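Local coordinates for methyltransferase-like protein 5 (Pyrococcus horikoshii, PDB 1WY7) that binds S-adenosyl-L-homocysteine in a methyltransferase fold and is probably an S-adenosylmethionine-dependent methyltransferase acting on RNA, at residues Ile10-Leu15 / Asn33-Leu38; Glu37-Ala42 / Tyr65-Leu70; Leu41-Ser44 / Ile48-Lys51; Asp86-Asn91 / Phe99-Gly104; Lys136-Ser141 / Glu159-Glu164. One frame throughout, in Å; residues are numbered along the deposited sequence.

Contact 1: Ile10-Leu15 / Asn33-Leu38; sequences IALSKL and NAASEL
L12 reaches A35 and S36 with one methyl group. Its CD1 lies 3.7 Å from A35 CB, and the same CD1 is 4.2 Å from S36 OG, so a single branch serves both residues of helix 32-44. The torsions account for this reach: CG stands anti to the carbonyl carbon (chi1 -67°), and chi2 of 179° extends CD1 away from helix 6-13. The other branch, CD2, turns instead to the ring of Y65 on helix 62-69. CA atoms of L12 and A35 are 7.9 Å apart, a gap that one leucine against one alanine spans. In this Rossmann-like methyltransferase fold, the contact lays the N-terminal helix 6-13 against helix 32-44, which precedes the first sheet strand, 52-56. A35 also touches V62, a residue of the S-adenosylhomocysteine site, and its side chain is about 7 Å from the bound ligand. S36 presents its hydroxyl to apolar surroundings, where L8 and A9 also lie against it; the polar need of OG is met by a hydrogen bond with G32 O, one turn back in its own helix.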
# COMPACT_ATOMS: atom_id res chain seq x y z
N ILE A 10 0.04 5.83 15.56
CA ILE A 10 -0.26 7.17 16.04
C ILE A 10 0.42 8.22 15.16
O ILE A 10 -0.19 9.20 14.73
CB ILE A 10 0.25 7.35 17.50
CG1 ILE A 10 -0.62 6.53 18.45
CG2 ILE A 10 0.25 8.82 17.90
CD1 ILE A 10 -0.14 6.54 19.90
N ALA A 11 1.70 8.01 14.90
CA ALA A 11 2.45 8.94 14.08
C ALA A 11 1.90 8.99 12.65
O ALA A 11 1.85 10.06 12.03
CB ALA A 11 3.92 8.55 14.06
N LEU A 12 1.48 7.84 12.12
CA LEU A 12 0.93 7.78 10.77
C LEU A 12 -0.41 8.51 10.67
O LEU A 12 -0.72 9.09 9.64
CB LEU A 12 0.76 6.33 10.30
CG LEU A 12 2.06 5.55 10.09
CD1 LEU A 12 1.76 4.14 9.64
CD2 LEU A 12 2.93 6.28 9.07
N SER A 13 -1.18 8.49 11.75
CA SER A 13 -2.49 9.13 11.77
C SER A 13 -2.41 10.66 11.75
O SER A 13 -3.40 11.34 11.49
CB SER A 13 -3.28 8.69 13.00
OG SER A 13 -2.67 9.18 14.19
N LYS A 14 -1.22 11.19 12.03
CA LYS A 14 -1.02 12.63 12.05
C LYS A 14 -0.79 13.25 10.68
O LYS A 14 -0.78 14.48 10.55
CB LYS A 14 0.14 12.98 12.97
CG LYS A 14 -0.18 12.71 14.43
CD LYS A 14 1.03 12.93 15.31
CE LYS A 14 0.65 12.75 16.77
NZ LYS A 14 1.83 12.97 17.66
N LEU A 15 -0.60 12.42 9.66
CA LEU A 15 -0.39 12.91 8.29
C LEU A 15 -1.67 13.49 7.70
O LEU A 15 -2.77 13.10 8.08
CB LEU A 15 0.10 11.77 7.38
CG LEU A 15 1.47 11.14 7.65
CD1 LEU A 15 1.77 10.09 6.58
CD2 LEU A 15 2.54 12.22 7.63
N ASN A 33 -3.73 1.90 11.91
CA ASN A 33 -3.59 0.55 12.46
C ASN A 33 -3.20 -0.47 11.38
O ASN A 33 -2.24 -1.21 11.55
CB ASN A 33 -4.87 0.11 13.18
CG ASN A 33 -6.00 -0.24 12.23
OD1 ASN A 33 -6.39 0.55 11.36
ND2 ASN A 33 -6.55 -1.45 12.40
N ALA A 34 -3.95 -0.50 10.29
CA ALA A 34 -3.66 -1.43 9.21
C ALA A 34 -2.28 -1.13 8.63
O ALA A 34 -1.48 -2.05 8.39
CB ALA A 34 -4.73 -1.34 8.11
N ALA A 35 -2.00 0.15 8.41
CA ALA A 35 -0.71 0.57 7.87
C ALA A 35 0.43 0.09 8.77
O ALA A 35 1.45 -0.42 8.28
CB ALA A 35 -0.67 2.08 7.76
N SER A 36 0.25 0.27 10.08
CA SER A 36 1.23 -0.16 11.09
C SER A 36 1.46 -1.66 11.01
O SER A 36 2.60 -2.11 11.06
CB SER A 36 0.74 0.14 12.51
OG SER A 36 0.69 1.52 12.74
N GLU A 37 0.39 -2.43 10.91
CA GLU A 37 0.49 -3.88 10.82
C GLU A 37 1.30 -4.32 9.61
O GLU A 37 2.24 -5.11 9.72
CB GLU A 37 -0.90 -4.51 10.70
CG GLU A 37 -1.72 -4.54 11.98
CD GLU A 37 -1.25 -5.60 12.99
OE1 GLU A 37 -1.96 -5.79 14.00
OE2 GLU A 37 -0.19 -6.24 12.79
N LEU A 38 0.94 -3.79 8.45
CA LEU A 38 1.63 -4.17 7.23
C LEU A 38 3.11 -3.82 7.31
O LEU A 38 3.95 -4.66 7.00
CB LEU A 38 0.97 -3.48 6.02
CG LEU A 38 1.60 -3.71 4.63
CD1 LEU A 38 0.59 -3.34 3.53
CD2 LEU A 38 2.88 -2.88 4.49

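Contact 2: Glu37-Ala42 / Tyr65-Leu70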
# COMPACT_ATOMS: atom_id res chain seq x y z
N GLU A 37 0.39 -2.43 10.91
CA GLU A 37 0.49 -3.88 10.82
C GLU A 37 1.30 -4.32 9.61
O GLU A 37 2.24 -5.11 9.72
CB GLU A 37 -0.90 -4.51 10.70
CG GLU A 37 -1.72 -4.54 11.98
CD GLU A 37 -1.25 -5.60 12.99
OE1 GLU A 37 -1.96 -5.79 14.00
OE2 GLU A 37 -0.19 -6.24 12.79
N LEU A 38 0.94 -3.79 8.45
CA LEU A 38 1.63 -4.17 7.23
C LEU A 38 3.11 -3.82 7.31
O LEU A 38 3.95 -4.66 7.00
CB LEU A 38 0.97 -3.48 6.02
CG LEU A 38 1.60 -3.71 4.63
CD1 LEU A 38 0.59 -3.34 3.53
CD2 LEU A 38 2.88 -2.88 4.49
N LEU A 39 3.41 -2.59 7.72
CA LEU A 39 4.79 -2.11 7.82
C LEU A 39 5.63 -2.82 8.87
O LEU A 39 6.80 -3.13 8.63
CB LEU A 39 4.80 -0.60 8.08
CG LEU A 39 4.37 0.29 6.91
CD1 LEU A 39 4.06 1.68 7.40
CD2 LEU A 39 5.49 0.33 5.87
N TRP A 40 5.05 -3.06 10.04
CA TRP A 40 5.80 -3.73 11.09
C TRP A 40 6.14 -5.14 10.65
O TRP A 40 7.24 -5.61 10.86
CB TRP A 40 5.00 -3.77 12.39
CG TRP A 40 5.91 -3.98 13.53
CD1 TRP A 40 6.12 -5.14 14.22
CD2 TRP A 40 6.82 -3.02 14.07
NE1 TRP A 40 7.11 -4.97 15.15
CE2 TRP A 40 7.57 -3.67 15.08
CE3 TRP A 40 7.09 -1.67 13.79
CZ2 TRP A 40 8.56 -3.02 15.82
CZ3 TRP A 40 8.08 -1.02 14.52
CH2 TRP A 40 8.80 -1.70 15.52
N LEU A 41 5.17 -5.81 10.02
CA LEU A 41 5.39 -7.16 9.53
C LEU A 41 6.55 -7.16 8.54
O LEU A 41 7.49 -7.96 8.66
CB LEU A 41 4.13 -7.69 8.83
CG LEU A 41 4.33 -8.99 8.05
CD1 LEU A 41 4.74 -10.10 9.00
CD2 LEU A 41 3.04 -9.36 7.33
N ALA A 42 6.49 -6.26 7.56
CA ALA A 42 7.55 -6.17 6.56
C ALA A 42 8.87 -5.83 7.22
O ALA A 42 9.90 -6.40 6.89
CB ALA A 42 7.20 -5.10 5.53
N TYR A 65 5.58 7.01 4.03
CA TYR A 65 6.13 7.68 5.20
C TYR A 65 6.60 6.65 6.23
O TYR A 65 7.73 6.73 6.74
CB TYR A 65 5.06 8.60 5.81
CG TYR A 65 5.53 9.45 6.97
CD1 TYR A 65 5.43 8.98 8.28
CD2 TYR A 65 6.04 10.72 6.75
CE1 TYR A 65 5.84 9.77 9.35
CE2 TYR A 65 6.45 11.52 7.81
CZ TYR A 65 6.34 11.04 9.11
OH TYR A 65 6.72 11.83 10.17
N GLY A 66 5.75 5.67 6.52
CA GLY A 66 6.08 4.62 7.47
C GLY A 66 7.33 3.86 7.06
O GLY A 66 8.19 3.56 7.90
N ALA A 67 7.43 3.54 5.77
CA ALA A 67 8.58 2.81 5.26
C ALA A 67 9.85 3.62 5.47
O ALA A 67 10.86 3.09 5.94
CB ALA A 67 8.40 2.50 3.77
N LEU A 68 9.81 4.90 5.10
CA LEU A 68 10.96 5.78 5.27
C LEU A 68 11.29 5.84 6.75
O LEU A 68 12.45 5.75 7.16
CB LEU A 68 10.66 7.20 4.77
CG LEU A 68 10.88 7.63 3.32
CD1 LEU A 68 12.20 7.08 2.78
CD2 LEU A 68 9.74 7.16 2.49
N LEU A 69 10.25 6.01 7.56
CA LEU A 69 10.38 6.08 9.01
C LEU A 69 11.07 4.82 9.53
O LEU A 69 11.87 4.87 10.47
CB LEU A 69 8.99 6.22 9.63
CG LEU A 69 8.81 6.80 11.03
CD1 LEU A 69 9.47 5.90 12.05
CD2 LEU A 69 9.40 8.21 11.07
N LEU A 70 10.77 3.68 8.91
CA LEU A 70 11.36 2.42 9.34
C LEU A 70 12.70 2.09 8.67
O LEU A 70 13.17 0.97 8.78
CB LEU A 70 10.36 1.28 9.15
CG LEU A 70 9.42 0.96 10.32
CD1 LEU A 70 8.92 2.20 10.98
CD2 LEU A 70 8.26 0.13 9.81
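L39 supplies most of the surface that helix 32-44 offers to G66, A67 and L70, W40 the rest, and L39 CA comes within 6.7 Å of A67 CA. Starting at CB, the first atom meets L70 CD2 at 3.9 Å; that methyl also lies 3.8 Å from L39 O, so L70 covers both the root of the side chain and the adjoining carbonyl. At CG the chain forks. With CG beside the backbone N (chi1 -72°) and chi2 at 164°, both methyls are delivered to the backbone of the other helix. CD1 rests on G66, 3.6 Å from G66 CA, an approach that the absence of a side chain there permits. CD2 lies over the next peptide, 3.8 Å from A67 N, while A67 CB is a little farther at 4.2 Å. The two methyls thus rest mainly on main-chain atoms. L70, the first residue to leave helical backbone angles, turns back toward L39 from the end of helix 62-69. L12 of helix 6-13 also touches L39. Side-by-side helices on one face of a central sheet, here with A67 reaching V75 of strand 74-79 beneath, are the layering expected of a Rossmann-like methyltransferase domain.

Contact 3: Leu41-Ser44 / Ile48-Lys51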
# COMPACT_ATOMS: atom_id res chain seq x y z
N LEU A 41 5.17 -5.81 10.02
CA LEU A 41 5.39 -7.16 9.53
C LEU A 41 6.55 -7.16 8.54
O LEU A 41 7.49 -7.96 8.66
CB LEU A 41 4.13 -7.69 8.83
CG LEU A 41 4.33 -8.99 8.05
CD1 LEU A 41 4.74 -10.10 9.00
CD2 LEU A 41 3.04 -9.36 7.33
N ALA A 42 6.49 -6.26 7.56
CA ALA A 42 7.55 -6.17 6.56
C ALA A 42 8.87 -5.83 7.22
O ALA A 42 9.90 -6.40 6.89
CB ALA A 42 7.20 -5.10 5.53
N TYR A 43 8.85 -4.89 8.16
CA TYR A 43 10.07 -4.49 8.84
C TYR A 43 10.66 -5.66 9.62
O TYR A 43 11.86 -5.94 9.52
CB TYR A 43 9.80 -3.30 9.76
CG TYR A 43 10.97 -2.93 10.64
CD1 TYR A 43 11.09 -3.44 11.94
CD2 TYR A 43 11.98 -2.08 10.18
CE1 TYR A 43 12.17 -3.11 12.75
CE2 TYR A 43 13.07 -1.75 10.97
CZ TYR A 43 13.16 -2.27 12.26
OH TYR A 43 14.24 -1.95 13.05
N SER A 44 9.81 -6.37 10.36
CA SER A 44 10.27 -7.50 11.16
C SER A 44 10.86 -8.63 10.34
O SER A 44 11.64 -9.43 10.85
CB SER A 44 9.12 -8.04 12.01
OG SER A 44 8.21 -8.75 11.21
N ILE A 48 12.24 -4.01 4.79
CA ILE A 48 12.09 -2.55 4.73
C ILE A 48 13.42 -1.82 4.83
O ILE A 48 13.78 -1.05 3.95
CB ILE A 48 11.19 -2.01 5.88
CG1 ILE A 48 9.73 -2.42 5.66
CG2 ILE A 48 11.28 -0.48 5.94
CD1 ILE A 48 9.13 -1.85 4.39
N GLU A 49 14.14 -2.09 5.91
CA GLU A 49 15.41 -1.42 6.17
C GLU A 49 16.44 -1.59 5.06
O GLU A 49 16.82 -2.71 4.72
CB GLU A 49 15.97 -1.93 7.49
CG GLU A 49 17.07 -1.09 8.07
CD GLU A 49 17.38 -1.49 9.49
OE1 GLU A 49 18.19 -0.79 10.14
OE2 GLU A 49 16.80 -2.50 9.96
N GLY A 50 16.86 -0.46 4.49
CA GLY A 50 17.85 -0.47 3.43
C GLY A 50 17.34 -0.96 2.09
O GLY A 50 18.13 -1.16 1.16
N LYS A 51 16.03 -1.13 1.96
CA LYS A 51 15.47 -1.62 0.70
C LYS A 51 14.90 -0.51 -0.19
O LYS A 51 14.51 0.55 0.30
CB LYS A 51 14.37 -2.64 0.99
CG LYS A 51 14.81 -3.78 1.89
CD LYS A 51 15.71 -4.76 1.17
CE LYS A 51 16.09 -5.91 2.11
NZ LYS A 51 16.50 -7.13 1.36
O HOH W 1 13.57 -4.32 7.70
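I48 packs against A42 and Y43 where, after a three-residue link from helix 32-44, the chain makes a type II beta turn, I48 to K51, that leads into strand 52-56, the first sheet strand of the methyltransferase fold. In I48 the CG1 branch does most of the touching: it sits 3.7 Å from A42 CB and 3.6 Å from Y43 N, against the flank of the last helical turn. A chi1 of -70° turns CG1 away from the residue's own carbonyl, and CD1 then bends to within 3.9 Å of A42 CB. I48 CB lies at the edge of the Y43 ring, near its plane. E49 follows with an extended side chain that slants across that of Y43, OE2 3.9 Å from Y43 CE2, the planes of carboxylate and ring only 19° apart. G50 has a phi of 74°, as suits the third position of a type II turn, and its backbone bonds to G71. K51 closes the turn through K51 N to I48 O. One water joins the two segments: it donates to Y43 O at 3.0 Å and accepts from E49 N at 2.9 Å.

Contact 4: Asp86-Asn91 / Phe99-Gly104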
# COMPACT_ATOMS: atom_id res chain seq x y z
N ASP A 86 0.25 16.24 -4.28
CA ASP A 86 0.50 17.49 -3.56
C ASP A 86 0.57 17.22 -2.06
O ASP A 86 1.45 17.73 -1.37
CB ASP A 86 -0.60 18.53 -3.84
CG ASP A 86 -0.67 18.94 -5.29
OD1 ASP A 86 0.39 19.13 -5.93
OD2 ASP A 86 -1.81 19.08 -5.80
N VAL A 87 -0.37 16.42 -1.56
CA VAL A 87 -0.42 16.06 -0.15
C VAL A 87 0.75 15.15 0.19
O VAL A 87 1.38 15.28 1.23
CB VAL A 87 -1.75 15.31 0.18
CG1 VAL A 87 -1.80 14.91 1.65
CG2 VAL A 87 -2.94 16.19 -0.18
N LEU A 88 1.02 14.21 -0.72
CA LEU A 88 2.12 13.25 -0.57
C LEU A 88 3.44 13.97 -0.32
O LEU A 88 4.16 13.67 0.63
CB LEU A 88 2.20 12.38 -1.83
CG LEU A 88 3.22 11.26 -2.11
CD1 LEU A 88 4.65 11.77 -2.00
CD2 LEU A 88 3.00 10.12 -1.19
N ILE A 89 3.76 14.94 -1.18
CA ILE A 89 5.01 15.68 -1.07
C ILE A 89 5.14 16.40 0.26
O ILE A 89 6.20 16.42 0.87
CB ILE A 89 5.13 16.72 -2.19
CG1 ILE A 89 4.91 16.04 -3.55
CG2 ILE A 89 6.50 17.38 -2.14
CD1 ILE A 89 5.78 14.86 -3.79
N GLU A 90 4.04 16.99 0.72
CA GLU A 90 4.09 17.69 1.99
C GLU A 90 4.26 16.70 3.14
O GLU A 90 5.04 16.95 4.06
CB GLU A 90 2.83 18.53 2.19
CG GLU A 90 3.02 19.59 3.27
CD GLU A 90 1.75 20.33 3.60
OE1 GLU A 90 1.06 20.76 2.65
OE2 GLU A 90 1.45 20.50 4.81
N ASN A 91 3.54 15.58 3.08
CA ASN A 91 3.65 14.59 4.14
C ASN A 91 5.06 14.01 4.28
O ASN A 91 5.52 13.77 5.40
CB ASN A 91 2.64 13.46 3.92
CG ASN A 91 1.24 13.84 4.38
OD1 ASN A 91 1.07 14.61 5.31
ND2 ASN A 91 0.23 13.27 3.73
N PHE A 99 12.74 9.98 -1.55
CA PHE A 99 11.58 9.43 -2.25
C PHE A 99 11.43 10.02 -3.65
O PHE A 99 11.84 11.14 -3.92
CB PHE A 99 10.30 9.69 -1.46
CG PHE A 99 9.88 11.13 -1.42
CD1 PHE A 99 9.06 11.65 -2.42
CD2 PHE A 99 10.29 11.96 -0.39
CE1 PHE A 99 8.67 12.98 -2.39
CE2 PHE A 99 9.90 13.29 -0.36
CZ PHE A 99 9.08 13.80 -1.36
N LYS A 100 10.84 9.23 -4.55
CA LYS A 100 10.59 9.68 -5.91
C LYS A 100 9.12 9.51 -6.21
O LYS A 100 8.45 8.67 -5.60
CB LYS A 100 11.44 8.90 -6.92
CG LYS A 100 12.94 9.11 -6.75
CD LYS A 100 13.71 8.67 -7.97
CE LYS A 100 13.48 7.20 -8.26
NZ LYS A 100 14.00 6.31 -7.19
N VAL A 101 8.60 10.30 -7.13
CA VAL A 101 7.19 10.22 -7.47
C VAL A 101 6.93 9.95 -8.95
O VAL A 101 7.47 10.62 -9.83
CB VAL A 101 6.44 11.49 -7.08
CG1 VAL A 101 4.96 11.33 -7.35
CG2 VAL A 101 6.68 11.78 -5.60
N PHE A 102 6.11 8.94 -9.20
CA PHE A 102 5.72 8.60 -10.56
C PHE A 102 4.23 8.85 -10.69
O PHE A 102 3.41 8.10 -10.15
CB PHE A 102 6.05 7.15 -10.91
CG PHE A 102 5.52 6.72 -12.27
CD1 PHE A 102 4.23 6.21 -12.41
CD2 PHE A 102 6.31 6.86 -13.42
CE1 PHE A 102 3.73 5.84 -13.66
CE2 PHE A 102 5.82 6.49 -14.68
CZ PHE A 102 4.53 5.98 -14.80
N ILE A 103 3.87 9.92 -11.39
CA ILE A 103 2.48 10.28 -11.60
C ILE A 103 2.01 9.68 -12.92
O ILE A 103 2.38 10.14 -14.00
CB ILE A 103 2.32 11.80 -11.69
CG1 ILE A 103 2.97 12.47 -10.48
CG2 ILE A 103 0.83 12.17 -11.81
CD1 ILE A 103 2.83 13.98 -10.48
N GLY A 104 1.18 8.65 -12.83
CA GLY A 104 0.67 8.00 -14.03
C GLY A 104 -0.02 6.74 -13.58
O GLY A 104 -0.04 6.46 -12.39
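Apolar contacts between methyl groups bring I89 and L88 of helix 82-91 against V101 of strand 99-103. I89 CD1 lies 3.7 Å from V101 CG2, and L88 CD1 reaches the same CG2 at 4.1 Å, so one valine methyl is shared by two consecutive helix residues. L88 and V101 run past each other in opposite directions, whereas I89 meets V101 at a slant. Although the CB of I89 is not aimed straight at the strand, chi1 of -52° and chi2 of -54° fold CD1 back until it gets there.

The axes of the short helix and strand segments are antiparallel at 178° and 10.5 Å apart. This is the return leg of a beta-alpha-beta unit, strand 74-79, helix 82-91 and strand 99-103, in which the helix covers one face of the sheet at its outermost parallel strand; F99 and V101, two apart along the strand, both point to the helix. Backbone hydrogen bonds from K100, F102 and G104 tie that strand to 74-79, and G104 at its end touches the bound S-adenosylhomocysteine.

The aromatic contacts belong to F99. I89 CD1 comes to the edge of the ring near its plane, 3.7 Å from F99 CE1, and the two side chains cross at about a right angle. L88 CD1 approaches the same corner less closely, 4.2 Å from F99 CE1. V101 CG2, from within the strand, also lies in the plane of the ring at its edge. L92 touches the F99 side chain as well.

Contact 5: Lys136-Ser141 / Glu159-Glu164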
# COMPACT_ATOMS: atom_id res chain seq x y z
N LYS A 136 1.40 -5.55 -11.79
CA LYS A 136 2.59 -4.71 -11.75
C LYS A 136 3.51 -5.09 -10.59
O LYS A 136 4.72 -5.22 -10.76
CB LYS A 136 2.19 -3.24 -11.65
CG LYS A 136 3.35 -2.27 -11.59
CD LYS A 136 4.25 -2.41 -12.81
CE LYS A 136 3.47 -2.20 -14.10
NZ LYS A 136 4.35 -2.45 -15.26
N ALA A 137 2.94 -5.26 -9.40
CA ALA A 137 3.73 -5.63 -8.22
C ALA A 137 4.50 -6.93 -8.49
O ALA A 137 5.69 -7.02 -8.23
CB ALA A 137 2.81 -5.81 -6.98
N PHE A 138 3.82 -7.93 -9.02
CA PHE A 138 4.47 -9.20 -9.32
C PHE A 138 5.57 -9.05 -10.37
O PHE A 138 6.58 -9.75 -10.35
CB PHE A 138 3.43 -10.22 -9.78
CG PHE A 138 2.46 -10.59 -8.70
CD1 PHE A 138 1.17 -10.97 -9.02
CD2 PHE A 138 2.84 -10.54 -7.36
CE1 PHE A 138 0.26 -11.30 -8.03
CE2 PHE A 138 1.94 -10.87 -6.36
CZ PHE A 138 0.64 -11.24 -6.70
N GLU A 139 5.35 -8.12 -11.28
CA GLU A 139 6.28 -7.83 -12.37
C GLU A 139 7.58 -7.16 -11.91
O GLU A 139 8.67 -7.54 -12.34
CB GLU A 139 5.56 -6.91 -13.37
CG GLU A 139 6.11 -6.89 -14.76
CD GLU A 139 5.92 -5.54 -15.45
OE1 GLU A 139 4.86 -4.90 -15.26
OE2 GLU A 139 6.84 -5.11 -16.18
N ILE A 140 7.47 -6.16 -11.04
CA ILE A 140 8.65 -5.41 -10.60
C ILE A 140 9.36 -5.82 -9.32
O ILE A 140 10.42 -5.27 -9.00
CB ILE A 140 8.34 -3.89 -10.47
CG1 ILE A 140 7.35 -3.63 -9.33
CG2 ILE A 140 7.76 -3.36 -11.77
CD1 ILE A 140 7.19 -2.14 -8.98
N SER A 141 8.81 -6.77 -8.57
CA SER A 141 9.46 -7.17 -7.32
C SER A 141 9.30 -8.65 -7.03
O SER A 141 8.49 -9.33 -7.66
CB SER A 141 8.87 -6.36 -6.15
OG SER A 141 9.49 -6.70 -4.91
N GLU A 159 -5.39 -15.88 -3.94
CA GLU A 159 -4.56 -17.07 -3.83
C GLU A 159 -4.29 -17.66 -5.21
O GLU A 159 -3.16 -18.05 -5.53
CB GLU A 159 -5.25 -18.09 -2.93
CG GLU A 159 -4.31 -18.84 -2.01
CD GLU A 159 -3.77 -17.98 -0.88
OE1 GLU A 159 -2.55 -18.08 -0.61
OE2 GLU A 159 -4.54 -17.23 -0.24
N LYS A 160 -5.33 -17.72 -6.04
CA LYS A 160 -5.21 -18.26 -7.39
C LYS A 160 -4.45 -17.34 -8.33
O LYS A 160 -3.58 -17.78 -9.09
CB LYS A 160 -6.60 -18.55 -8.00
CG LYS A 160 -7.16 -19.93 -7.65
CD LYS A 160 -8.48 -20.22 -8.37
CE LYS A 160 -9.61 -19.35 -7.84
NZ LYS A 160 -10.94 -19.70 -8.43
N PHE A 161 -4.76 -16.05 -8.29
CA PHE A 161 -4.09 -15.08 -9.16
C PHE A 161 -2.58 -15.01 -8.90
O PHE A 161 -1.78 -15.02 -9.84
CB PHE A 161 -4.73 -13.70 -9.00
CG PHE A 161 -4.30 -12.70 -10.04
CD1 PHE A 161 -3.22 -11.85 -9.81
CD2 PHE A 161 -5.00 -12.58 -11.24
CE1 PHE A 161 -2.86 -10.89 -10.75
CE2 PHE A 161 -4.65 -11.62 -12.19
CZ PHE A 161 -3.58 -10.78 -11.94
N SER A 162 -2.19 -14.94 -7.63
CA SER A 162 -0.77 -14.86 -7.31
C SER A 162 -0.05 -16.12 -7.76
O SER A 162 1.08 -16.07 -8.24
CB SER A 162 -0.57 -14.66 -5.80
OG SER A 162 -0.99 -15.80 -5.06
N TRP A 163 -0.71 -17.26 -7.61
CA TRP A 163 -0.10 -18.53 -8.00
C TRP A 163 0.17 -18.56 -9.50
O TRP A 163 1.26 -18.93 -9.94
CB TRP A 163 -1.00 -19.70 -7.63
CG TRP A 163 -0.34 -21.01 -7.90
CD1 TRP A 163 -0.76 -21.97 -8.77
CD2 TRP A 163 0.88 -21.48 -7.32
NE1 TRP A 163 0.13 -23.02 -8.77
CE2 TRP A 163 1.14 -22.74 -7.89
CE3 TRP A 163 1.77 -20.96 -6.37
CZ2 TRP A 163 2.27 -23.50 -7.54
CZ3 TRP A 163 2.89 -21.71 -6.03
CH2 TRP A 163 3.13 -22.97 -6.62
N GLU A 164 -0.82 -18.18 -10.29
CA GLU A 164 -0.68 -18.17 -11.73
C GLU A 164 0.45 -17.26 -12.16
O GLU A 164 0.96 -17.39 -13.26
CB GLU A 164 -1.96 -17.71 -12.38
CG GLU A 164 -3.13 -18.55 -11.99
CD GLU A 164 -4.39 -18.13 -12.70
OE1 GLU A 164 -5.46 -18.64 -12.32
OE2 GLU A 164 -4.30 -17.29 -13.63
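F138 and S162 mark the closest backbone approach of two helices, with their CA atoms 8.0 Å apart. The first segment is the end of helix 131-140, where S141 is the first residue to leave helical angles; the second lies near the end of helix 152-164. Both helices pack on the later strands of the Rossmann-like methyltransferase fold, A137 and F138 touching V144 of strand 143-149 and W163 touching V168 of strand 167-179. The chain between them runs through strand 143-149, making a helix-strand-helix passage.

F138 carries the contact. A chi1 of -66° places CG next to the backbone N and sends the ring across the gap with CE1 and CZ leading. CZ lies 3.7 Å from S162 CB, and CE1 is 3.8 Å from S162 CA, so the leading corner of the ring rests on the backbone and CB of the serine. F161 comes in beside it from the preceding position. The two rings meet edge to edge at a slant, F138 CE1 standing 3.9 Å from F161 CD1, with each of these atoms near the plane of the other ring. Other aromatic rings gather round F138: F167 stacks on it and F200 meets it edge-to-face, extending the cluster onto strands 167-179 and 191-202.

On helix 131-140, K136 folds toward E139 in a salt bridge and also bonds F109 O. S162 shows its CB to the phenyl ring of F138, while its OG is hydrogen-bonded to I158 O, one turn back.

From the N terminus, contact 1 closes the mostly irregular link between helix 6-13 and helix 32-44. Contact 2 opens on the residues where contact 1 ends, sharing E37 and L38, and spans strand 52-56 to reach helix 62-69; L12 and Y65 join the two directly. Contact 3 starts from the same helix, sharing L41 and A42, and its short turn falls within the span of contact 2. Contact 4 follows in series, closing the helix-to-strand loop between N91 and F99 at the outermost strand, and touches contact 1 through L15 and N91. Contact 5, about 26 Å centre to centre from contact 1 and across the chain's centre, spans strand 143-149 to pair helices 131-140 and 152-164.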